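Local coordinates for hydrazine synthase subunit alpha (Candidatus Kuenenia stuttgartiensis, PDB 5C2V), which condenses hydroxylamine with ammonia to yield hydrazine, the second half-reaction of the heme c-containing hydrazine synthase complex of anammox bacteria, at residues Asn715-Leu718 against Val719-Tyr723; Ala731-Glu734 against Lys735-Pro738. All blocks are in the same frame, centred on the assembly; numbering follows the deposited sequence.

Contact 1 (Asn715-Leu718 against Val719-Tyr723); sequences NSLL and VWRLY. With HEC (heme c), chain B.
The carbonyls of S716, L717 and L718 each accept a hydrogen bond from the N-H groups of W720, R721 and L722, three successive i to i+4 bonds that wind the short helix 717-722. The bond from N of W720 to O of S716 measures 2.9 Å. S716 occupies the N-cap position, yet its hydroxyl bonds back to N709 and A712 and does not cap the helix. W720 carries its CG beside its own backbone N (chi1 -84°), which turns the indole back along the start of the helix, where NE1 donates to the carbonyl of I714.

The helix belongs to the cytochrome c-like C-terminal domain, and one side of it forms a wall of the pocket of the bis-histidine heme. L718 and L722, one turn apart, run alongside each other, with CG of L718 4.0 Å from CD1 of L722. Branched apolar side chains suit this wall: CD1 of L718 lies 3.6 Å from the heme methyl CMB, and CD2 of L722 meets the same methyl at 3.9 Å.

R721 starts alongside L717, its CG 3.9 Å from CD2 of L717, and then bends at chi2 and chi3 (-49° and -54°) to bring its guanidinium edge to a heme propionate. NH1 at 2.6 Å and NH2 at 2.8 Å converge on the single oxygen O1D, which would favour its negative charge. NH2 also forms a salt bridge with E724, which probably holds the guanidinium in this orientation.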
loop_
_atom_site.group_PDB
_atom_site.type_symbol
_atom_site.label_atom_id
_atom_site.label_comp_id
_atom_site.label_asym_id
_atom_site.label_seq_id
_atom_site.Cartn_x
_atom_site.Cartn_y
_atom_site.Cartn_z
ATOM N N ASN D 715 4.776 9.749 -19.248
ATOM C CA ASN D 715 3.958 8.559 -19.034
ATOM C C ASN D 715 2.556 8.683 -19.626
ATOM O O ASN D 715 1.760 7.748 -19.552
ATOM C CB ASN D 715 3.849 8.251 -17.538
ATOM C CG ASN D 715 5.138 7.711 -16.956
ATOM O OD1 ASN D 715 5.971 7.154 -17.670
ATOM N ND2 ASN D 715 5.305 7.867 -15.648
ATOM N N SER D 716 2.259 9.838 -20.214
ATOM C CA SER D 716 0.913 10.125 -20.698
ATOM C C SER D 716 0.698 9.655 -22.135
ATOM O O SER D 716 1.490 9.966 -23.025
ATOM C CB SER D 716 0.624 11.624 -20.589
ATOM O OG SER D 716 0.677 12.051 -19.238
ATOM N N LEU D 717 -0.385 8.912 -22.347
ATOM C CA LEU D 717 -0.725 8.378 -23.664
ATOM C C LEU D 717 -0.877 9.494 -24.693
ATOM O O LEU D 717 -0.496 9.334 -25.854
ATOM C CB LEU D 717 -2.012 7.547 -23.583
ATOM C CG LEU D 717 -2.395 6.651 -24.767
ATOM C CD1 LEU D 717 -3.167 5.440 -24.275
ATOM C CD2 LEU D 717 -3.217 7.406 -25.804
ATOM N N LEU D 718 -1.439 10.618 -24.259
ATOM C CA LEU D 718 -1.606 11.781 -25.122
ATOM C C LEU D 718 -0.266 12.241 -25.680
ATOM O O LEU D 718 -0.133 12.501 -26.876
ATOM C CB LEU D 718 -2.276 12.924 -24.358
ATOM C CG LEU D 718 -2.404 14.254 -25.099
ATOM C CD1 LEU D 718 -3.239 14.074 -26.351
ATOM C CD2 LEU D 718 -3.005 15.321 -24.195
ATOM N N VAL D 719 0.728 12.332 -24.803
ATOM C CA VAL D 719 2.065 12.755 -25.196
ATOM C C VAL D 719 2.743 11.676 -26.035
ATOM O O VAL D 719 3.471 11.978 -26.983
ATOM C CB VAL D 719 2.929 13.084 -23.965
ATOM C CG1 VAL D 719 4.298 13.582 -24.387
ATOM C CG2 VAL D 719 2.235 14.122 -23.101
ATOM N N TRP D 720 2.495 10.417 -25.682
ATOM C CA TRP D 720 2.981 9.282 -26.463
ATOM C C TRP D 720 2.529 9.386 -27.914
ATOM O O TRP D 720 3.293 9.100 -28.835
ATOM C CB TRP D 720 2.492 7.960 -25.861
ATOM C CG TRP D 720 3.341 7.437 -24.740
ATOM C CD1 TRP D 720 3.779 8.127 -23.649
ATOM C CD2 TRP D 720 3.838 6.101 -24.594
ATOM N NE1 TRP D 720 4.526 7.308 -22.836
ATOM C CE2 TRP D 720 4.576 6.058 -23.394
ATOM C CE3 TRP D 720 3.733 4.937 -25.362
ATOM C CZ2 TRP D 720 5.206 4.898 -22.945
ATOM C CZ3 TRP D 720 4.358 3.788 -24.915
ATOM C CH2 TRP D 720 5.086 3.777 -23.719
ATOM N N ARG D 721 1.282 9.803 -28.109
ATOM C CA ARG D 721 0.721 9.934 -29.448
ATOM C C ARG D 721 1.189 11.206 -30.146
ATOM O O ARG D 721 1.441 11.202 -31.351
ATOM C CB ARG D 721 -0.808 9.902 -29.394
ATOM C CG ARG D 721 -1.381 8.550 -29.002
ATOM C CD ARG D 721 -0.761 7.436 -29.832
ATOM N NE ARG D 721 -0.880 7.685 -31.265
ATOM C CZ ARG D 721 -1.924 7.324 -32.003
ATOM N NH1 ARG D 721 -2.947 6.695 -31.440
ATOM N NH2 ARG D 721 -1.947 7.592 -33.301
ATOM N N LEU D 722 1.300 12.293 -29.391
ATOM C CA LEU D 722 1.742 13.561 -29.957
ATOM C C LEU D 722 3.192 13.486 -30.430
ATOM O O LEU D 722 3.586 14.201 -31.348
ATOM C CB LEU D 722 1.571 14.695 -28.943
ATOM C CG LEU D 722 0.133 15.172 -28.731
ATOM C CD1 LEU D 722 0.051 16.165 -27.582
ATOM C CD2 LEU D 722 -0.422 15.783 -30.009
ATOM N N TYR D 723 3.992 12.639 -29.787
ATOM C CA TYR D 723 5.355 12.391 -30.252
ATOM C C TYR D 723 5.473 11.114 -31.089
ATOM O O TYR D 723 6.530 10.840 -31.657
ATOM C CB TYR D 723 6.315 12.320 -29.063
ATOM C CG TYR D 723 6.603 13.660 -28.423
ATOM C CD1 TYR D 723 5.694 14.247 -27.555
ATOM C CD2 TYR D 723 7.789 14.334 -28.683
ATOM C CE1 TYR D 723 5.953 15.470 -26.965
ATOM C CE2 TYR D 723 8.060 15.558 -28.098
ATOM C CZ TYR D 723 7.138 16.121 -27.242
ATOM O OH TYR D 723 7.401 17.338 -26.657
HETATM FE FE HEC B . -6.579 12.512 -33.047
HETATM C CHA HEC B . -6.854 9.182 -32.265
HETATM C CHB HEC B . -5.491 13.182 -29.861
HETATM C CHC HEC B . -6.185 15.853 -33.855
HETATM C CHD HEC B . -7.896 11.955 -36.174
HETATM N NA HEC B . -6.274 11.401 -31.364
HETATM C C1A HEC B . -6.376 10.024 -31.284
HETATM C C2A HEC B . -5.889 9.619 -29.981
HETATM C C3A HEC B . -5.513 10.716 -29.317
HETATM C C4A HEC B . -5.747 11.863 -30.172
HETATM C CMA HEC B . -4.930 10.756 -27.888
HETATM C CAA HEC B . -5.816 8.170 -29.452
HETATM C CBA HEC B . -7.133 7.802 -28.775
HETATM C CGA HEC B . -7.008 6.444 -28.134
HETATM O O1A HEC B . -7.757 6.165 -27.161
HETATM O O2A HEC B . -6.152 5.643 -28.587
HETATM N NB HEC B . -6.008 14.214 -32.029
HETATM C C1B HEC B . -5.486 14.237 -30.750
HETATM C C2B HEC B . -4.936 15.558 -30.515
HETATM C C3B HEC B . -5.137 16.294 -31.615
HETATM C C4B HEC B . -5.808 15.462 -32.590
HETATM C CMB HEC B . -4.260 16.025 -29.208
HETATM C CAB HEC B . -4.722 17.765 -31.846
HETATM C CBB HEC B . -3.189 17.864 -32.006
HETATM N NC HEC B . -6.962 13.684 -34.701
HETATM C C1C HEC B . -6.731 15.041 -34.821
HETATM C C2C HEC B . -7.046 15.438 -36.177
HETATM C C3C HEC B . -7.632 14.393 -36.777
HETATM C C4C HEC B . -7.516 13.248 -35.889
HETATM C CMC HEC B . -7.074 16.906 -36.660
HETATM C CAC HEC B . -8.210 14.356 -38.213
HETATM C CBC HEC B . -7.097 14.568 -39.266
HETATM N ND HEC B . -7.285 10.813 -34.058
HETATM C C1D HEC B . -7.750 10.841 -35.371
HETATM C C2D HEC B . -8.066 9.490 -35.775
HETATM C C3D HEC B . -7.738 8.600 -34.569
HETATM C C4D HEC B . -7.264 9.516 -33.541
HETATM C CMD HEC B . -8.610 9.036 -37.147
HETATM C CAD HEC B . -7.930 7.060 -34.530
HETATM C CBD HEC B . -6.841 6.292 -33.781
HETATM C CGD HEC B . -5.464 6.601 -34.308
HETATM O O1D HEC B . -4.480 6.383 -33.555
HETATM O O2D HEC B . -5.341 7.061 -35.472
#

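Contact 2 (Ala731-Glu734 against Lys735-Pro738); sequences APRE and KIFP. With HEC (heme c), chain B.
The loop between helices 717-722 and 751-762 lines part of the propionate side of the C-terminal heme pocket, and here it folds back so that I736 packs against A731 and P732. CD1 of I736 reaches CD of P732 at 3.8 Å and CB of A731 at 4.1 Å, the isoleucine crossing the proline at about a right angle. Isoleucine suits the place because its two branches serve two sets of neighbours: with CG1 beside the backbone N (chi1 -57°), the longer arm reaches P732 and A731, while CG2 sits over the centre of one face of the F737 ring.

R733 has its CG between the backbone N and the carbonyl carbon (chi1 71°), and from there the chain runs extended to NE, carrying the guanidinium to the heme. Its two terminal nitrogens take one oxygen each of a single propionate: NH2 donates to O2A at 2.6 Å and NH1 to O1A at 3.2 Å. Arginine suits the place because its paired N-H groups match a carboxylate. P738 lays CG 3.5 Å from O1D of the second propionate. Such an arginine-propionate pair is a familiar feature of heme-binding sites.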
loop_
_atom_site.group_PDB
_atom_site.type_symbol
_atom_site.label_atom_id
_atom_site.label_comp_id
_atom_site.label_asym_id
_atom_site.label_seq_id
_atom_site.Cartn_x
_atom_site.Cartn_y
_atom_site.Cartn_z
ATOM N N ALA D 731 4.099 1.731 -19.749
ATOM C CA ALA D 731 3.089 1.827 -20.794
ATOM C C ALA D 731 1.734 2.162 -20.188
ATOM O O ALA D 731 1.302 1.514 -19.236
ATOM C CB ALA D 731 3.018 0.532 -21.586
ATOM N N PRO D 732 1.064 3.186 -20.734
ATOM C CA PRO D 732 -0.253 3.598 -20.231
ATOM C C PRO D 732 -1.302 2.496 -20.365
ATOM O O PRO D 732 -2.166 2.376 -19.498
ATOM C CB PRO D 732 -0.604 4.809 -21.104
ATOM C CG PRO D 732 0.270 4.693 -22.310
ATOM C CD PRO D 732 1.530 4.047 -21.833
ATOM N N ARG D 733 -1.227 1.704 -21.431
ATOM C CA ARG D 733 -2.138 0.576 -21.599
ATOM C C ARG D 733 -1.566 -0.476 -22.546
ATOM O O ARG D 733 -0.476 -0.305 -23.095
ATOM C CB ARG D 733 -3.499 1.059 -22.105
ATOM C CG ARG D 733 -3.496 1.538 -23.541
ATOM C CD ARG D 733 -4.834 2.150 -23.927
ATOM N NE ARG D 733 -4.915 2.386 -25.367
ATOM C CZ ARG D 733 -5.729 3.266 -25.940
ATOM N NH1 ARG D 733 -6.538 4.008 -25.197
ATOM N NH2 ARG D 733 -5.729 3.407 -27.258
ATOM N N GLU D 734 -2.309 -1.562 -22.736
ATOM C CA GLU D 734 -1.852 -2.681 -23.556
ATOM C C GLU D 734 -1.915 -2.371 -25.049
ATOM O O GLU D 734 -0.959 -2.623 -25.782
ATOM C CB GLU D 734 -2.674 -3.935 -23.250
ATOM C CG GLU D 734 -2.519 -4.444 -21.828
ATOM C CD GLU D 734 -3.465 -5.584 -21.512
ATOM O OE1 GLU D 734 -4.507 -5.698 -22.191
ATOM O OE2 GLU D 734 -3.167 -6.368 -20.587
ATOM N N LYS D 735 -3.043 -1.829 -25.496
ATOM C CA LYS D 735 -3.184 -1.429 -26.890
ATOM C C LYS D 735 -3.011 0.076 -27.008
ATOM O O LYS D 735 -3.896 0.839 -26.630
ATOM C CB LYS D 735 -4.551 -1.845 -27.442
ATOM C CG LYS D 735 -4.854 -3.333 -27.350
ATOM C CD LYS D 735 -4.059 -4.129 -28.370
ATOM C CE LYS D 735 -4.525 -5.575 -28.421
ATOM N NZ LYS D 735 -4.362 -6.255 -27.107
ATOM N N ILE D 736 -1.881 0.502 -27.560
ATOM C CA ILE D 736 -1.570 1.922 -27.651
ATOM C C ILE D 736 -1.689 2.416 -29.086
ATOM O O ILE D 736 -2.525 3.265 -29.393
ATOM C CB ILE D 736 -0.158 2.225 -27.116
ATOM C CG1 ILE D 736 -0.027 1.748 -25.669
ATOM C CG2 ILE D 736 0.142 3.714 -27.216
ATOM C CD1 ILE D 736 1.325 2.017 -25.053
ATOM N N PHE D 737 -0.843 1.882 -29.961
ATOM C CA PHE D 737 -0.850 2.274 -31.363
ATOM C C PHE D 737 -1.645 1.287 -32.210
ATOM O O PHE D 737 -1.259 0.125 -32.343
ATOM C CB PHE D 737 0.581 2.390 -31.887
ATOM C CG PHE D 737 1.469 3.241 -31.027
ATOM C CD1 PHE D 737 1.345 4.619 -31.032
ATOM C CD2 PHE D 737 2.426 2.661 -30.209
ATOM C CE1 PHE D 737 2.160 5.406 -30.241
ATOM C CE2 PHE D 737 3.243 3.443 -29.414
ATOM C CZ PHE D 737 3.109 4.817 -29.431
ATOM N N PRO D 738 -2.766 1.751 -32.784
ATOM C CA PRO D 738 -3.624 0.933 -33.648
ATOM C C PRO D 738 -2.882 0.424 -34.878
ATOM O O PRO D 738 -2.127 1.177 -35.493
ATOM C CB PRO D 738 -4.742 1.900 -34.053
ATOM C CG PRO D 738 -4.741 2.950 -32.998
ATOM C CD PRO D 738 -3.310 3.106 -32.594
HETATM FE FE HEC B . -6.579 12.512 -33.047
HETATM C CHA HEC B . -6.854 9.182 -32.265
HETATM C CHB HEC B . -5.491 13.182 -29.861
HETATM C CHC HEC B . -6.185 15.853 -33.855
HETATM C CHD HEC B . -7.896 11.955 -36.174
HETATM N NA HEC B . -6.274 11.401 -31.364
HETATM C C1A HEC B . -6.376 10.024 -31.284
HETATM C C2A HEC B . -5.889 9.619 -29.981
HETATM C C3A HEC B . -5.513 10.716 -29.317
HETATM C C4A HEC B . -5.747 11.863 -30.172
HETATM C CMA HEC B . -4.930 10.756 -27.888
HETATM C CAA HEC B . -5.816 8.170 -29.452
HETATM C CBA HEC B . -7.133 7.802 -28.775
HETATM C CGA HEC B . -7.008 6.444 -28.134
HETATM O O1A HEC B . -7.757 6.165 -27.161
HETATM O O2A HEC B . -6.152 5.643 -28.587
HETATM N NB HEC B . -6.008 14.214 -32.029
HETATM C C1B HEC B . -5.486 14.237 -30.750
HETATM C C2B HEC B . -4.936 15.558 -30.515
HETATM C C3B HEC B . -5.137 16.294 -31.615
HETATM C C4B HEC B . -5.808 15.462 -32.590
HETATM C CMB HEC B . -4.260 16.025 -29.208
HETATM C CAB HEC B . -4.722 17.765 -31.846
HETATM C CBB HEC B . -3.189 17.864 -32.006
HETATM N NC HEC B . -6.962 13.684 -34.701
HETATM C C1C HEC B . -6.731 15.041 -34.821
HETATM C C2C HEC B . -7.046 15.438 -36.177
HETATM C C3C HEC B . -7.632 14.393 -36.777
HETATM C C4C HEC B . -7.516 13.248 -35.889
HETATM C CMC HEC B . -7.074 16.906 -36.660
HETATM C CAC HEC B . -8.210 14.356 -38.213
HETATM C CBC HEC B . -7.097 14.568 -39.266
HETATM N ND HEC B . -7.285 10.813 -34.058
HETATM C C1D HEC B . -7.750 10.841 -35.371
HETATM C C2D HEC B . -8.066 9.490 -35.775
HETATM C C3D HEC B . -7.738 8.600 -34.569
HETATM C C4D HEC B . -7.264 9.516 -33.541
HETATM C CMD HEC B . -8.610 9.036 -37.147
HETATM C CAD HEC B . -7.930 7.060 -34.530
HETATM C CBD HEC B . -6.841 6.292 -33.781
HETATM C CGD HEC B . -5.464 6.601 -34.308
HETATM O O1D HEC B . -4.480 6.383 -33.555
HETATM O O2D HEC B . -5.341 7.061 -35.472
#

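Overall arrangement
Contacts 1 and 2 follow one another along the chain, their centres about 10 Å apart, within the C-terminal cytochrome c-like domain. Helix 717-722 comes first, and the loop of residues 731-738 then packs against it before helix 751-762 begins. The two meet directly: CD1 of I736 lies 3.5 Å from CZ3 of W720, and CE1 of F737 lies 3.6 Å from CD of R721. Both also touch the same heme. The helix meets a ring methyl and one propionate, while the loop binds the other propionate. Between them they supply part of the pocket wall of the bis-histidine heme, including an arginine for each propionate.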